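Local coordinates for protein acetone carboxylase alpha subunit (Xanthobacter autotrophicus Py2, PDB 5M45) that forms the alpha chain of a multi-subunit enzyme and belongs to the hydantoinase B/oxoprolinase family, at residues Tyr199-Thr202 against Cys203-Val206; His242-Arg245 against Lys246-Glu250. One frame throughout, in Å; residues are numbered along the deposited sequence.

Contact 1. Residues Tyr199-Thr202 against Cys203-Val206; sequences YSIT and CRKV
The loop that turns into strand 204-208 of the seven-stranded antiparallel sheet brings the hydroxyl of Tyr199 to the guanidinium of Arg204, five residues on. The turn is made at Cys203, whose positive phi (42°) puts it in the left-handed helical region. Arg204 has CG anti to its own nitrogen (chi1 178°) and stays extended as far as NE; the extended chain carries its guanidinium alongside the loop to the Tyr199 hydroxyl. There Tyr199 OH lies 3.6 Å from Arg204 NH1, the side chains crossing almost perpendicularly with ring and guanidinium planes 55° apart. A water in the guanidinium plane accepts from Arg204 NH1 at 2.9 Å and donates only weakly to Tyr199 OH. The stronger partner of both groups is Glu219 OE1, which accepts a hydrogen bond from Tyr199 OH and forms a salt bridge with Arg204 NH1. Nearer the backbone, Ile201 CG2 packs on Arg204 CB at 3.7 Å, an apolar contact at the base of the charged side chain. Helix 214-222 of the same chain provides Glu219 and also Trp216, which touches both Tyr199 and Arg204; strand 138-141 pairs with the incoming strand, and a second subunit adds its own Glu219, bonded to Thr202 N.

Contact 2. Residues His242-Arg245 against Lys246-Glu250; sequences HMIR and KLVEE
Arg245 and Glu249 lie one helical turn apart, with side chains running alongside each other in the same direction, and yet no direct salt bridge joins them. Their guanidinium and carboxylate planes are only 5° from parallel, but Glu249 OE2 stands well out of the guanidinium plane, 4.5 Å from Arg245 NE, where no N-H points at it. The attraction there is probably one of charge alone. A water closes the gap instead: it donates to Glu249 OE1 at 2.7 Å and accepts weakly from Arg245 NE at 3.3 Å. A bend at chi3 (62°) turns the guanidinium back towards His242, so that Arg245 NH2 sits 3.5 Å above the imidazole plane of His242, over its centre. The same NH2 has a stronger partner in Asp210, which forms a salt bridge with it. The four-residue step from Arg245 to Glu249 is about one turn of an alpha-helix, here the long helix 227-255. Backbone carbonyls of His242, Met243, Ile244 and Arg245 each accept from the amide four residues later; the shortest of these bonds, Val248 N to Ile244 O, is 2.9 Å, and Glu249 N reaches Arg245 O at 3.1 Å with an N-H...O angle of 165°. Lys246 has a looser polar partner, since its NZ stays 4.0 Å from Glu250 OE2, a long salt bridge on the exposed flank. On the buried side Ile244 CG2 and Val248 CG2 approach to 4.4 Å. Ile244 presses on Val68 and Ala71 of helix 54-75 and on Phe92 of strand 90-95, while Val248 packs against Leu94 of that strand and Ile160 of strand 153-162.

Contact 1 precedes contact 2 along the chain, the first closing on strand 204-208 and the second lying on helix 227-255. Their centres are 24 Å apart and their nearest atoms about 10 Å, so they do not touch, but one seven-stranded antiparallel sheet is common to both: residues 204-206 form part of a strand in it, near one margin and next to strand 138-141, whereas residues 242-250 pack across strands 90-95 and 153-162. Asp210, in the turn between strands 204-208 and 211-212, links that margin of the sheet to the helix through Arg245. The loop leading into the sheet meets a second subunit, and the helix packed on it meets the chain of another protein.

Contact 1. Residues Tyr199-Thr202 against Cys203-Val206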
loop_
_atom_site.group_PDB
_atom_site.type_symbol
_atom_site.label_atom_id
_atom_site.label_comp_id
_atom_site.label_asym_id
_atom_site.label_seq_id
_atom_site.Cartn_x
_atom_site.Cartn_y
_atom_site.Cartn_z
ATOM N N TYR A 199 1.211 1.686 -4.274
ATOM C CA TYR A 199 1.243 0.201 -4.200
ATOM C C TYR A 199 2.638 -0.293 -4.652
ATOM O O TYR A 199 3.041 -0.044 -5.786
ATOM C CB TYR A 199 0.161 -0.356 -5.130
ATOM C CG TYR A 199 -0.156 -1.858 -5.022
ATOM C CD1 TYR A 199 -0.622 -2.415 -3.831
ATOM C CD2 TYR A 199 -0.067 -2.683 -6.133
ATOM C CE1 TYR A 199 -0.954 -3.790 -3.752
ATOM C CE2 TYR A 199 -0.413 -4.036 -6.082
ATOM C CZ TYR A 199 -0.851 -4.592 -4.886
ATOM O OH TYR A 199 -1.220 -5.952 -4.837
ATOM N N SER A 200 3.371 -0.948 -3.744
ATOM C CA SER A 200 4.769 -1.352 -3.967
ATOM C C SER A 200 4.867 -2.871 -3.817
ATOM O O SER A 200 4.490 -3.427 -2.770
ATOM C CB SER A 200 5.736 -0.660 -2.994
ATOM O OG SER A 200 7.123 -0.893 -3.345
ATOM N N ILE A 201 5.393 -3.519 -4.868
ATOM C CA ILE A 201 5.378 -4.971 -5.064
ATOM C C ILE A 201 6.858 -5.448 -5.111
ATOM O O ILE A 201 7.606 -5.008 -5.979
ATOM C CB ILE A 201 4.708 -5.284 -6.422
ATOM C CG1 ILE A 201 3.295 -4.629 -6.528
ATOM C CG2 ILE A 201 4.597 -6.777 -6.646
ATOM C CD1 ILE A 201 2.979 -4.061 -7.927
ATOM N N THR A 202 7.270 -6.351 -4.208
ATOM C CA THR A 202 8.667 -6.825 -4.173
ATOM C C THR A 202 8.828 -8.232 -4.765
ATOM O O THR A 202 8.640 -9.214 -4.059
ATOM C CB THR A 202 9.246 -6.768 -2.738
ATOM O OG1 THR A 202 9.157 -5.442 -2.221
ATOM C CG2 THR A 202 10.728 -7.216 -2.707
ATOM N N CYS A 203 9.160 -8.312 -6.054
ATOM C CA CYS A 203 9.391 -9.599 -6.759
ATOM C C CYS A 203 8.345 -10.692 -6.391
ATOM O O CYS A 203 8.671 -11.853 -6.075
ATOM C CB CYS A 203 10.837 -10.060 -6.514
ATOM S SG CYS A 203 12.093 -9.009 -7.307
ATOM N N ARG A 204 7.067 -10.310 -6.499
ATOM C CA ARG A 204 5.964 -11.194 -6.095
ATOM C C ARG A 204 5.670 -12.234 -7.178
ATOM O O ARG A 204 5.616 -11.908 -8.362
ATOM C CB ARG A 204 4.738 -10.347 -5.804
ATOM C CG ARG A 204 3.471 -11.132 -5.409
ATOM C CD ARG A 204 2.359 -10.229 -4.916
ATOM N NE ARG A 204 1.141 -10.995 -4.682
ATOM C CZ ARG A 204 0.003 -10.491 -4.168
ATOM N NH1 ARG A 204 -0.079 -9.220 -3.795
ATOM N NH2 ARG A 204 -1.059 -11.274 -4.019
ATOM N N LYS A 205 5.470 -13.492 -6.784
ATOM C CA LYS A 205 4.956 -14.485 -7.735
ATOM C C LYS A 205 3.427 -14.282 -7.853
ATOM O O LYS A 205 2.680 -14.577 -6.920
ATOM C CB LYS A 205 5.283 -15.942 -7.326
ATOM C CG LYS A 205 4.956 -16.953 -8.442
ATOM C CD LYS A 205 5.166 -18.415 -8.101
ATOM C CE LYS A 205 6.606 -18.665 -7.691
ATOM N NZ LYS A 205 6.974 -20.105 -7.651
ATOM N N VAL A 206 2.991 -13.761 -8.999
ATOM C CA VAL A 206 1.589 -13.401 -9.244
ATOM C C VAL A 206 0.845 -14.395 -10.164
ATOM O O VAL A 206 -0.369 -14.234 -10.392
ATOM C CB VAL A 206 1.456 -11.990 -9.827
ATOM C CG1 VAL A 206 1.991 -10.961 -8.804
ATOM C CG2 VAL A 206 2.115 -11.825 -11.207
HETATM O O HOH W 1 1.965 -7.151 -4.072
#

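Contact 2. Residues His242-Arg245 against Lys246-Glu250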
loop_
_atom_site.group_PDB
_atom_site.type_symbol
_atom_site.label_atom_id
_atom_site.label_comp_id
_atom_site.label_asym_id
_atom_site.label_seq_id
_atom_site.Cartn_x
_atom_site.Cartn_y
_atom_site.Cartn_z
ATOM N N HIS A 242 5.635 -13.373 -23.280
ATOM C CA HIS A 242 5.349 -14.698 -23.865
ATOM C C HIS A 242 5.694 -14.804 -25.355
ATOM O O HIS A 242 6.139 -15.868 -25.789
ATOM C CB HIS A 242 3.900 -15.164 -23.552
ATOM C CG HIS A 242 3.721 -15.606 -22.129
ATOM N ND1 HIS A 242 2.495 -15.967 -21.605
ATOM C CD2 HIS A 242 4.613 -15.731 -21.119
ATOM C CE1 HIS A 242 2.650 -16.333 -20.342
ATOM N NE2 HIS A 242 3.928 -16.189 -20.025
ATOM N N MET A 243 5.543 -13.706 -26.105
ATOM C CA MET A 243 6.022 -13.636 -27.508
ATOM C C MET A 243 7.538 -13.889 -27.579
ATOM O O MET A 243 8.010 -14.669 -28.417
ATOM C CB MET A 243 5.685 -12.268 -28.160
ATOM C CG MET A 243 4.198 -12.048 -28.429
ATOM S SD MET A 243 3.805 -10.354 -28.885
ATOM C CE MET A 243 4.543 -10.313 -30.506
ATOM N N ILE A 244 8.289 -13.262 -26.679
ATOM C CA ILE A 244 9.760 -13.419 -26.662
ATOM C C ILE A 244 10.166 -14.823 -26.194
ATOM O O ILE A 244 11.058 -15.424 -26.793
ATOM C CB ILE A 244 10.438 -12.285 -25.855
ATOM C CG1 ILE A 244 10.310 -10.943 -26.606
ATOM C CG2 ILE A 244 11.917 -12.589 -25.583
ATOM C CD1 ILE A 244 10.365 -9.734 -25.667
ATOM N N ARG A 245 9.536 -15.338 -25.131
ATOM C CA ARG A 245 9.797 -16.731 -24.675
ATOM C C ARG A 245 9.622 -17.737 -25.827
ATOM O O ARG A 245 10.466 -18.604 -26.053
ATOM C CB ARG A 245 8.910 -17.121 -23.492
ATOM C CG ARG A 245 9.227 -18.519 -22.907
ATOM C CD ARG A 245 8.263 -18.915 -21.784
ATOM N NE ARG A 245 6.893 -18.988 -22.287
ATOM C CZ ARG A 245 5.803 -19.114 -21.531
ATOM N NH1 ARG A 245 5.870 -19.196 -20.202
ATOM N NH2 ARG A 245 4.611 -19.177 -22.120
ATOM N N LYS A 246 8.536 -17.596 -26.559
ATOM C CA LYS A 246 8.266 -18.483 -27.691
ATOM C C LYS A 246 9.340 -18.376 -28.775
ATOM O O LYS A 246 9.808 -19.384 -29.310
ATOM C CB LYS A 246 6.904 -18.176 -28.256
ATOM C CG LYS A 246 6.446 -19.122 -29.353
ATOM C CD LYS A 246 5.022 -18.722 -29.725
ATOM C CE LYS A 246 4.730 -18.826 -31.217
ATOM N NZ LYS A 246 3.774 -19.941 -31.460
ATOM N N LEU A 247 9.726 -17.150 -29.107
ATOM C CA LEU A 247 10.796 -16.939 -30.098
ATOM C C LEU A 247 12.147 -17.568 -29.651
ATOM O O LEU A 247 12.828 -18.230 -30.461
ATOM C CB LEU A 247 10.956 -15.461 -30.427
ATOM C CG LEU A 247 12.183 -15.185 -31.316
ATOM C CD1 LEU A 247 11.905 -15.646 -32.736
ATOM C CD2 LEU A 247 12.594 -13.759 -31.288
ATOM N N VAL A 248 12.512 -17.409 -28.384
ATOM C CA VAL A 248 13.752 -18.033 -27.877
ATOM C C VAL A 248 13.682 -19.573 -28.029
ATOM O O VAL A 248 14.644 -20.189 -28.499
ATOM C CB VAL A 248 14.123 -17.596 -26.428
ATOM C CG1 VAL A 248 15.286 -18.417 -25.853
ATOM C CG2 VAL A 248 14.475 -16.091 -26.423
ATOM N N GLU A 249 12.549 -20.168 -27.683
ATOM C CA GLU A 249 12.360 -21.623 -27.835
ATOM C C GLU A 249 12.537 -22.067 -29.312
ATOM O O GLU A 249 13.139 -23.093 -29.561
ATOM C CB GLU A 249 10.987 -22.074 -27.277
ATOM C CG GLU A 249 10.919 -22.053 -25.743
ATOM C CD GLU A 249 9.477 -22.186 -25.158
ATOM O OE1 GLU A 249 8.497 -22.099 -25.943
ATOM O OE2 GLU A 249 9.309 -22.357 -23.905
ATOM N N GLU A 250 12.010 -21.285 -30.262
ATOM C CA GLU A 250 12.141 -21.572 -31.688
ATOM C C GLU A 250 13.581 -21.453 -32.184
ATOM O O GLU A 250 14.044 -22.298 -32.953
ATOM C CB GLU A 250 11.222 -20.658 -32.527
ATOM C CG GLU A 250 9.744 -21.072 -32.455
ATOM C CD GLU A 250 8.728 -20.024 -32.891
ATOM O OE1 GLU A 250 9.110 -18.886 -33.260
ATOM O OE2 GLU A 250 7.496 -20.342 -32.829
HETATM O O HOH W 2 6.355 -20.835 -25.027
#